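Local coordinates for protein putative aminotransferase (Actinomadura melliaura, PDB 4ZWV) that probably works as a pyridoxal 5'-phosphate-dependent sugar aminotransferase in the biosynthesis of the aminopentose of the indolocarbazole AT2433, at residues S321-E326 / S342-M347; A86-I91 / I98-V103; A268-E273 / Y294-K299. One frame throughout, in Å; residues are numbered along the deposited sequence.

Interaction 1: S321-E326 / S342-M347; sequences SRRNDE and SVYDRM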
loop_
_atom_site.group_PDB
_atom_site.type_symbol
_atom_site.label_atom_id
_atom_site.label_comp_id
_atom_site.label_asym_id
_atom_site.label_seq_id
_atom_site.Cartn_x
_atom_site.Cartn_y
_atom_site.Cartn_z
ATOM N N SER A 321 20.455 5.237 -3.686
ATOM C CA SER A 321 19.575 6.402 -3.665
ATOM C C SER A 321 20.385 7.682 -3.523
ATOM O O SER A 321 21.543 7.650 -3.112
ATOM C CB SER A 321 18.568 6.315 -2.509
ATOM O OG SER A 321 17.538 5.382 -2.787
ATOM N N ARG A 322 19.765 8.809 -3.850
ATOM C CA ARG A 322 20.311 10.114 -3.480
ATOM C C ARG A 322 20.161 10.285 -1.963
ATOM O O ARG A 322 19.149 9.866 -1.396
ATOM C CB ARG A 322 19.588 11.238 -4.226
ATOM C CG ARG A 322 20.130 12.618 -3.938
ATOM C CD ARG A 322 19.329 13.703 -4.656
ATOM N NE ARG A 322 19.966 15.007 -4.494
ATOM C CZ ARG A 322 19.619 16.106 -5.155
ATOM N NH1 ARG A 322 18.640 16.065 -6.046
ATOM N NH2 ARG A 322 20.257 17.248 -4.924
ATOM N N ARG A 323 21.151 10.878 -1.296
ATOM C CA ARG A 323 20.976 11.177 0.129
ATOM C C ARG A 323 19.684 11.983 0.320
ATOM O O ARG A 323 19.465 12.990 -0.366
ATOM C CB ARG A 323 22.198 11.923 0.698
ATOM C CG ARG A 323 22.569 13.217 -0.022
ATOM C CD ARG A 323 23.866 13.826 0.547
ATOM N NE ARG A 323 23.667 14.413 1.871
ATOM C CZ ARG A 323 24.647 14.961 2.581
ATOM N NH1 ARG A 323 25.885 14.983 2.089
ATOM N NH2 ARG A 323 24.395 15.475 3.776
ATOM N N ASN A 324 18.813 11.527 1.226
ATOM C CA ASN A 324 17.422 12.002 1.229
ATOM C C ASN A 324 17.300 13.453 1.692
ATOM O O ASN A 324 16.315 14.132 1.377
ATOM C CB ASN A 324 16.529 11.144 2.135
ATOM C CG ASN A 324 16.408 9.681 1.693
ATOM O OD1 ASN A 324 15.729 8.910 2.365
ATOM N ND2 ASN A 324 17.072 9.288 0.606
ATOM N N ASP A 325 18.297 13.920 2.442
ATOM C CA ASP A 325 18.257 15.272 2.993
ATOM C C ASP A 325 18.468 16.341 1.925
ATOM O O ASP A 325 18.249 17.521 2.189
ATOM C CB ASP A 325 19.296 15.432 4.133
ATOM C CG ASP A 325 20.740 15.189 3.684
ATOM O OD1 ASP A 325 20.985 14.342 2.801
ATOM O OD2 ASP A 325 21.648 15.849 4.249
ATOM N N GLU A 326 18.854 15.931 0.718
ATOM C CA GLU A 326 19.029 16.881 -0.388
ATOM C C GLU A 326 17.739 17.143 -1.189
ATOM O O GLU A 326 17.703 18.052 -2.024
ATOM C CB GLU A 326 20.127 16.395 -1.342
ATOM C CG GLU A 326 21.534 16.622 -0.803
ATOM C CD GLU A 326 22.626 16.265 -1.799
ATOM O OE1 GLU A 326 22.319 15.762 -2.895
ATOM O OE2 GLU A 326 23.816 16.492 -1.484
ATOM N N SER A 342 31.793 13.735 4.165
ATOM C CA SER A 342 33.171 13.289 3.925
ATOM C C SER A 342 33.247 12.025 3.069
ATOM O O SER A 342 34.329 11.678 2.585
ATOM C CB SER A 342 33.907 13.050 5.251
ATOM O OG SER A 342 33.496 11.839 5.863
ATOM N N VAL A 343 32.119 11.345 2.873
ATOM C CA VAL A 343 32.117 10.129 2.062
ATOM C C VAL A 343 31.142 10.141 0.878
ATOM O O VAL A 343 31.226 9.288 -0.011
ATOM C CB VAL A 343 31.796 8.882 2.923
ATOM C CG1 VAL A 343 32.925 8.607 3.904
ATOM C CG2 VAL A 343 30.462 9.045 3.649
ATOM N N TYR A 344 30.209 11.090 0.854
ATOM C CA TYR A 344 29.125 11.012 -0.124
ATOM C C TYR A 344 29.592 11.180 -1.575
ATOM O O TYR A 344 28.966 10.636 -2.493
ATOM C CB TYR A 344 28.045 12.043 0.194
ATOM C CG TYR A 344 26.819 11.898 -0.679
ATOM C CD1 TYR A 344 26.004 10.771 -0.585
ATOM C CD2 TYR A 344 26.479 12.881 -1.600
ATOM C CE1 TYR A 344 24.878 10.631 -1.378
ATOM C CE2 TYR A 344 25.351 12.747 -2.401
ATOM C CZ TYR A 344 24.564 11.620 -2.288
ATOM O OH TYR A 344 23.448 11.500 -3.077
ATOM N N ASP A 345 30.688 11.907 -1.782
ATOM C CA ASP A 345 31.216 12.104 -3.128
ATOM C C ASP A 345 32.208 11.012 -3.496
ATOM O O ASP A 345 32.760 11.016 -4.592
ATOM C CB ASP A 345 31.901 13.463 -3.258
ATOM C CG ASP A 345 30.926 14.615 -3.193
ATOM O OD1 ASP A 345 29.832 14.499 -3.783
ATOM O OD2 ASP A 345 31.255 15.632 -2.546
ATOM N N ARG A 346 32.419 10.075 -2.578
ATOM C CA ARG A 346 33.368 8.986 -2.795
ATOM C C ARG A 346 32.702 7.622 -2.902
ATOM O O ARG A 346 33.233 6.715 -3.540
ATOM C CB ARG A 346 34.398 8.955 -1.668
ATOM C CG ARG A 346 35.317 10.165 -1.653
ATOM C CD ARG A 346 35.993 10.304 -0.299
ATOM N NE ARG A 346 36.825 9.145 -0.008
ATOM C CZ ARG A 346 36.941 8.591 1.193
ATOM N NH1 ARG A 346 36.261 9.079 2.227
ATOM N NH2 ARG A 346 37.729 7.539 1.356
HETATM N N MSE A 347 31.545 7.469 -2.278
HETATM C CA MSE A 347 30.955 6.142 -2.183
HETATM C C MSE A 347 30.441 5.639 -3.525
HETATM O O MSE A 347 29.900 6.397 -4.344
HETATM C CB MSE A 347 29.826 6.124 -1.146
HETATM C CG MSE A 347 28.699 7.044 -1.474
HETATM SE SE MSE A 347 27.309 6.927 -0.106
HETATM C CE MSE A 347 28.267 7.568 1.427
#
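Tyr-344 and Arg-323 bury most of the surface in this contact, and the tyrosine is held both by its hydroxyl and by one face of its ring. With CG anti to the backbone N, the phenol stretches from helix 338-344 to the 321-326 loop. There its OH accepts the backbone N-H of Arg-323, N to OH 3.0 Å, in a nearly straight bond (166° at the hydrogen). CA and CG of Arg-322 pack against the same oxygen. The aliphatic part of Arg-323 then covers the ring: CB lies near CE1, CG near CZ, and CD sits almost over the middle, 3.4 Å from the ring centroid, as a CH-pi contact. CG of Arg-323 stands between its own backbone N and carbonyl carbon (chi1 56°), which swings the methylenes over the ring face, and a bend at chi3 then carries the guanidinium off toward Asp-325. Guanidinium and ring planes are 78° apart and any cation-pi attraction is weak at best; the ring is met by the methylenes, while the charged end pairs with carboxylates.

Arg-322, Arg-323, Asp-325 and Glu-326 form a salt-bridge network in the loop leading to helix 338-344, in the fold of the DegT/DnrJ/EryC1 aminotransferases. Arg-323 grips Asp-325 side-on, NE to OD1 2.8 Å and NH2 to OD2 2.8 Å, each oxygen using its syn lone pair; NH1 of Arg-323 also pairs with Asp-341, and OD2 of Asp-325 with Arg-334. OE1 of Glu-326 takes two nitrogens of Arg-322: NE makes the straighter bond, on the anti lone pair, and NH2 a longer one from above the carboxylate plane. NH1 of Arg-322 donates to the backbone oxygen of Tyr-230 of the second subunit.

Interaction 2: A86-I91 / I98-V103; sequences ATNWAI and ITWVDV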
loop_
_atom_site.group_PDB
_atom_site.type_symbol
_atom_site.label_atom_id
_atom_site.label_comp_id
_atom_site.label_asym_id
_atom_site.label_seq_id
_atom_site.Cartn_x
_atom_site.Cartn_y
_atom_site.Cartn_z
ATOM N N ALA A 86 11.859 5.529 1.097
ATOM C CA ALA A 86 10.754 4.959 1.872
ATOM C C ALA A 86 10.939 5.107 3.378
ATOM O O ALA A 86 9.978 5.388 4.093
ATOM C CB ALA A 86 10.577 3.489 1.531
ATOM N N THR A 87 12.168 4.910 3.854
ATOM C CA THR A 87 12.456 4.982 5.283
ATOM C C THR A 87 11.992 6.306 5.859
ATOM O O THR A 87 11.334 6.379 6.898
ATOM C CB THR A 87 13.963 4.844 5.551
ATOM O OG1 THR A 87 14.449 3.649 4.928
ATOM C CG2 THR A 87 14.238 4.803 7.049
ATOM N N ASN A 88 12.322 7.365 5.143
ATOM C CA ASN A 88 12.065 8.704 5.636
ATOM C C ASN A 88 10.715 9.251 5.223
ATOM O O ASN A 88 10.105 10.016 5.967
ATOM C CB ASN A 88 13.201 9.616 5.182
ATOM C CG ASN A 88 14.477 9.270 5.898
ATOM O OD1 ASN A 88 14.458 9.174 7.117
ATOM N ND2 ASN A 88 15.563 8.993 5.163
ATOM N N TRP A 89 10.212 8.855 4.057
ATOM C CA TRP A 89 8.901 9.356 3.691
ATOM C C TRP A 89 7.808 8.739 4.569
ATOM O O TRP A 89 6.777 9.376 4.797
ATOM C CB TRP A 89 8.611 9.096 2.214
ATOM C CG TRP A 89 9.475 9.858 1.193
ATOM C CD1 TRP A 89 9.369 9.729 -0.164
ATOM C CD2 TRP A 89 10.537 10.834 1.415
ATOM N NE1 TRP A 89 10.278 10.539 -0.802
ATOM C CE2 TRP A 89 11.007 11.224 0.137
ATOM C CE3 TRP A 89 11.130 11.411 2.553
ATOM C CZ2 TRP A 89 12.035 12.162 -0.037
ATOM C CZ3 TRP A 89 12.166 12.342 2.377
ATOM C CH2 TRP A 89 12.605 12.704 1.093
ATOM N N ALA A 90 8.036 7.531 5.072
ATOM C CA ALA A 90 7.103 6.940 6.042
ATOM C C ALA A 90 6.945 7.837 7.270
ATOM O O ALA A 90 5.842 7.969 7.810
ATOM C CB ALA A 90 7.571 5.543 6.453
ATOM N N ILE A 91 8.043 8.458 7.698
ATOM C CA ILE A 91 8.015 9.387 8.831
ATOM C C ILE A 91 7.143 10.599 8.526
ATOM O O ILE A 91 6.316 10.996 9.348
ATOM C CB ILE A 91 9.440 9.865 9.207
ATOM C CG1 ILE A 91 10.298 8.665 9.626
ATOM C CG2 ILE A 91 9.374 10.923 10.330
ATOM C CD1 ILE A 91 11.796 9.002 9.722
ATOM N N ILE A 98 11.369 14.843 10.761
ATOM C CA ILE A 98 12.631 14.109 10.701
ATOM C C ILE A 98 13.749 14.961 11.298
ATOM O O ILE A 98 13.894 16.134 10.942
ATOM C CB ILE A 98 13.014 13.734 9.262
ATOM C CG1 ILE A 98 11.934 12.871 8.606
ATOM C CG2 ILE A 98 14.343 12.994 9.238
ATOM C CD1 ILE A 98 12.111 12.729 7.099
ATOM N N THR A 99 14.532 14.382 12.204
ATOM C CA THR A 99 15.779 15.001 12.628
ATOM C C THR A 99 16.897 14.111 12.109
ATOM O O THR A 99 17.010 12.942 12.501
ATOM C CB THR A 99 15.870 15.153 14.146
ATOM O OG1 THR A 99 14.876 16.086 14.590
ATOM C CG2 THR A 99 17.249 15.661 14.545
ATOM N N TRP A 100 17.698 14.656 11.196
ATOM C CA TRP A 100 18.731 13.855 10.553
ATOM C C TRP A 100 19.865 13.508 11.501
ATOM O O TRP A 100 20.334 14.356 12.258
ATOM C CB TRP A 100 19.331 14.574 9.339
ATOM C CG TRP A 100 18.381 14.874 8.230
ATOM C CD1 TRP A 100 18.104 16.104 7.706
ATOM C CD2 TRP A 100 17.601 13.930 7.474
ATOM N NE1 TRP A 100 17.186 15.992 6.691
ATOM C CE2 TRP A 100 16.870 14.670 6.517
ATOM C CE3 TRP A 100 17.449 12.537 7.515
ATOM C CZ2 TRP A 100 15.997 14.062 5.608
ATOM C CZ3 TRP A 100 16.581 11.933 6.611
ATOM C CH2 TRP A 100 15.869 12.695 5.675
ATOM N N VAL A 101 20.299 12.256 11.423
ATOM C CA VAL A 101 21.475 11.775 12.134
ATOM C C VAL A 101 22.569 11.491 11.110
ATOM O O VAL A 101 22.294 10.994 10.006
ATOM C CB VAL A 101 21.160 10.504 12.950
ATOM C CG1 VAL A 101 22.373 10.058 13.785
ATOM C CG2 VAL A 101 19.963 10.761 13.864
ATOM N N ASP A 102 23.799 11.819 11.482
ATOM C CA ASP A 102 24.941 11.669 10.596
ATOM C C ASP A 102 25.267 10.202 10.371
ATOM O O ASP A 102 24.710 9.305 11.016
ATOM C CB ASP A 102 26.149 12.397 11.184
ATOM C CG ASP A 102 27.119 12.914 10.128
ATOM O OD1 ASP A 102 27.029 12.507 8.949
ATOM O OD2 ASP A 102 27.965 13.750 10.506
ATOM N N VAL A 103 26.183 9.981 9.438
ATOM C CA VAL A 103 26.639 8.664 9.041
ATOM C C VAL A 103 28.082 8.436 9.496
ATOM O O VAL A 103 28.917 9.338 9.399
ATOM C CB VAL A 103 26.538 8.514 7.509
ATOM C CG1 VAL A 103 27.162 7.228 7.038
ATOM C CG2 VAL A 103 25.073 8.599 7.062
#
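Asn-88 is the first residue of helix 86-91 to meet the strand, and it touches both Ile-98 and Trp-100. Its CB and backbone O pack on the CD1 methyl of Ile-98, O to CD1 3.6 Å. Its amide reaches the six-membered edge of the Trp-100 indole, ND2 lying near the ring plane and 3.4 Å from CZ3, with amide and ring planes almost perpendicular (87°). The contact with the ring is van der Waals; the polar ends are satisfied elsewhere, OD1 by the hydroxyl of Ser-79 and ND2 by the oxygens of Thr-80 and Asn-324.

The two segments belong to the beta-alpha-beta unit of strand 76-79, helix 85-93 and strand 97-100, the last being an outermost strand of the mixed seven-stranded sheet within this chain. The axes of helix 86-91 and strand 98-100 come within 9.9 Å, their chain directions 140° apart, so the helix runs back roughly against the strand.

One turn further along, Ile-91 brings its CG2 branch, anti to the backbone N, to CG1 of Ile-98, 3.6 Å away, the two side chains crossing at about a right angle. The same isoleucine also packs on Val-77 of strand 76-79 and Ile-127 of strand 123-129.

Interaction 3: A268-E273 / Y294-K299; sequences AFYDKE and YVYDVK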
loop_
_atom_site.group_PDB
_atom_site.type_symbol
_atom_site.label_atom_id
_atom_site.label_comp_id
_atom_site.label_asym_id
_atom_site.label_seq_id
_atom_site.Cartn_x
_atom_site.Cartn_y
_atom_site.Cartn_z
ATOM N N ALA A 268 33.352 -11.645 0.096
ATOM C CA ALA A 268 34.627 -12.118 0.632
ATOM C C ALA A 268 35.704 -12.058 -0.444
ATOM O O ALA A 268 36.860 -11.719 -0.165
ATOM C CB ALA A 268 34.492 -13.532 1.174
ATOM N N PHE A 269 35.321 -12.389 -1.675
ATOM C CA PHE A 269 36.236 -12.329 -2.808
ATOM C C PHE A 269 36.733 -10.896 -3.022
ATOM O O PHE A 269 37.936 -10.664 -3.169
ATOM C CB PHE A 269 35.553 -12.868 -4.068
ATOM C CG PHE A 269 36.410 -12.827 -5.300
ATOM C CD1 PHE A 269 37.338 -13.821 -5.549
ATOM C CD2 PHE A 269 36.268 -11.801 -6.224
ATOM C CE1 PHE A 269 38.121 -13.786 -6.690
ATOM C CE2 PHE A 269 37.050 -11.763 -7.363
ATOM C CZ PHE A 269 37.972 -12.753 -7.595
ATOM N N TYR A 270 35.810 -9.942 -3.042
ATOM C CA TYR A 270 36.195 -8.536 -3.162
ATOM C C TYR A 270 37.085 -8.088 -2.000
ATOM O O TYR A 270 38.065 -7.377 -2.215
ATOM C CB TYR A 270 34.967 -7.631 -3.230
ATOM C CG TYR A 270 34.167 -7.693 -4.514
ATOM C CD1 TYR A 270 34.744 -8.061 -5.723
ATOM C CD2 TYR A 270 32.818 -7.364 -4.502
ATOM C CE1 TYR A 270 33.992 -8.098 -6.894
ATOM C CE2 TYR A 270 32.061 -7.401 -5.653
ATOM C CZ TYR A 270 32.646 -7.764 -6.844
ATOM O OH TYR A 270 31.875 -7.793 -7.985
ATOM N N ASP A 271 36.732 -8.483 -0.774
ATOM C CA ASP A 271 37.560 -8.180 0.398
ATOM C C ASP A 271 39.010 -8.591 0.177
ATOM O O ASP A 271 39.936 -7.883 0.573
ATOM C CB ASP A 271 37.058 -8.903 1.645
ATOM C CG ASP A 271 35.768 -8.335 2.198
ATOM O OD1 ASP A 271 35.387 -7.181 1.884
ATOM O OD2 ASP A 271 35.141 -9.071 2.986
ATOM N N LYS A 272 39.191 -9.757 -0.435
ATOM C CA LYS A 272 40.513 -10.353 -0.617
ATOM C C LYS A 272 41.274 -9.741 -1.787
ATOM O O LYS A 272 42.499 -9.594 -1.731
ATOM C CB LYS A 272 40.377 -11.868 -0.827
ATOM C CG LYS A 272 41.686 -12.613 -1.064
ATOM C CD LYS A 272 41.418 -14.081 -1.395
ATOM C CE LYS A 272 42.709 -14.873 -1.584
ATOM N NZ LYS A 272 43.542 -14.357 -2.707
ATOM N N GLU A 273 40.544 -9.379 -2.839
ATOM C CA GLU A 273 41.157 -9.059 -4.122
ATOM C C GLU A 273 41.222 -7.568 -4.441
ATOM O O GLU A 273 41.844 -7.176 -5.431
ATOM C CB GLU A 273 40.405 -9.789 -5.241
ATOM C CG GLU A 273 40.377 -11.308 -5.095
ATOM C CD GLU A 273 41.737 -11.955 -5.286
ATOM O OE1 GLU A 273 42.640 -11.305 -5.858
ATOM O OE2 GLU A 273 41.901 -13.121 -4.865
ATOM N N TYR A 294 23.554 -6.722 0.139
ATOM C CA TYR A 294 22.642 -6.345 -0.927
ATOM C C TYR A 294 23.447 -5.783 -2.102
ATOM O O TYR A 294 23.193 -6.122 -3.264
ATOM C CB TYR A 294 21.647 -5.323 -0.381
ATOM C CG TYR A 294 20.609 -4.817 -1.340
ATOM C CD1 TYR A 294 19.728 -5.687 -1.967
ATOM C CD2 TYR A 294 20.476 -3.454 -1.573
ATOM C CE1 TYR A 294 18.748 -5.205 -2.828
ATOM C CE2 TYR A 294 19.504 -2.967 -2.424
ATOM C CZ TYR A 294 18.652 -3.849 -3.048
ATOM O OH TYR A 294 17.683 -3.361 -3.893
ATOM N N VAL A 295 24.414 -4.923 -1.777
ATOM C CA VAL A 295 25.420 -4.438 -2.725
ATOM C C VAL A 295 26.750 -4.414 -1.971
ATOM O O VAL A 295 26.763 -4.609 -0.756
ATOM C CB VAL A 295 25.095 -3.023 -3.283
ATOM C CG1 VAL A 295 23.817 -3.046 -4.121
ATOM C CG2 VAL A 295 24.987 -2.012 -2.151
ATOM N N TYR A 296 27.844 -4.155 -2.676
ATOM C CA TYR A 296 29.167 -4.087 -2.053
ATOM C C TYR A 296 29.710 -2.667 -2.187
ATOM O O TYR A 296 29.988 -2.204 -3.291
ATOM C CB TYR A 296 30.113 -5.109 -2.698
ATOM C CG TYR A 296 31.463 -5.199 -2.022
ATOM C CD1 TYR A 296 31.683 -6.099 -0.989
ATOM C CD2 TYR A 296 32.517 -4.377 -2.415
ATOM C CE1 TYR A 296 32.926 -6.178 -0.353
ATOM C CE2 TYR A 296 33.756 -4.449 -1.789
ATOM C CZ TYR A 296 33.950 -5.355 -0.763
ATOM O OH TYR A 296 35.179 -5.426 -0.135
ATOM N N ASP A 297 29.841 -1.969 -1.061
ATOM C CA ASP A 297 30.269 -0.571 -1.083
ATOM C C ASP A 297 31.782 -0.403 -0.990
ATOM O O ASP A 297 32.460 -1.117 -0.241
ATOM C CB ASP A 297 29.629 0.209 0.065
ATOM C CG ASP A 297 28.180 0.565 -0.205
ATOM O OD1 ASP A 297 27.699 0.281 -1.320
ATOM O OD2 ASP A 297 27.537 1.147 0.694
ATOM N N VAL A 298 32.302 0.561 -1.747
ATOM C CA VAL A 298 33.673 1.038 -1.582
ATOM C C VAL A 298 33.672 2.562 -1.642
ATOM O O VAL A 298 32.649 3.175 -1.941
ATOM C CB VAL A 298 34.630 0.470 -2.656
ATOM C CG1 VAL A 298 34.708 -1.054 -2.558
ATOM C CG2 VAL A 298 34.198 0.888 -4.046
ATOM N N LYS A 299 34.807 3.172 -1.336
ATOM C CA LYS A 299 34.947 4.617 -1.459
ATOM C C LYS A 299 36.118 4.913 -2.382
ATOM O O LYS A 299 37.198 4.365 -2.193
ATOM C CB LYS A 299 35.144 5.256 -0.080
ATOM C CG LYS A 299 33.920 5.112 0.833
ATOM C CD LYS A 299 34.190 5.600 2.264
ATOM C CE LYS A 299 35.137 4.673 3.003
ATOM N NZ LYS A 299 35.348 5.077 4.429
#
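Tyr-296, on the middle strand of the antiparallel sheet formed by 280-282, 296-300 and 347-350, meets Tyr-270 and Asp-271 near the C-terminal end of the long helix 243-273. The pairing is thus a helix packed against a small sheet, with one tyrosine of the strand facing two successive residues of the helix.

The aromatic part is an edge-to-face (T-shaped) pair. Tyr-270 turns its edge to the face of Tyr-296, with centroids 5.0 Å apart and planes at 62°; its CD2 leads, 3.6 Å from CG of Tyr-296. CB of Tyr-270 touches CZ of Tyr-296 at 3.5 Å and makes a CH-pi contact over the same ring, CB to centroid 3.7 Å. Tyr-270 thus lies along one face of the ring, CD2 near CG and CB near CZ. CG of Tyr-296 lies anti to its backbone N (chi1 -174°), extending the phenol from the strand to the helix. The hydroxyl of Tyr-270 itself goes elsewhere, to the backbone oxygen of Pro-351, while its side chain also packs on Val-364 and Val-365 of helix 358-369.

The polar part is one hydrogen bond, in which the phenol of Tyr-296 donates. OH of Tyr-296 reaches OD1 of Asp-271 at 2.7 Å, arriving on the anti side of that oxygen and 22° out of the carboxylate plane.

In the fold
From the N terminus, interaction 2 comes first, closing the short connection from helix 85-93 to strand 97-100 at one border of the large sheet. Interaction 3 follows, closing a 20-residue loop between the end of helix 243-273 and the middle strand of the small antiparallel sheet. Interaction 1 comes last, closing the 15 residues that lead into helix 338-344. The three are in series, neither nesting nor crossing. Interaction 1 nevertheless touches both others: CB of Asp-325 packs on NE1 of Trp-100, 3.4 Å away, and Val-343 packs on Lys-299. Interactions 2 and 3 stay about 9 Å apart at their nearest atoms, with interaction 1 bridging the large and small sheets.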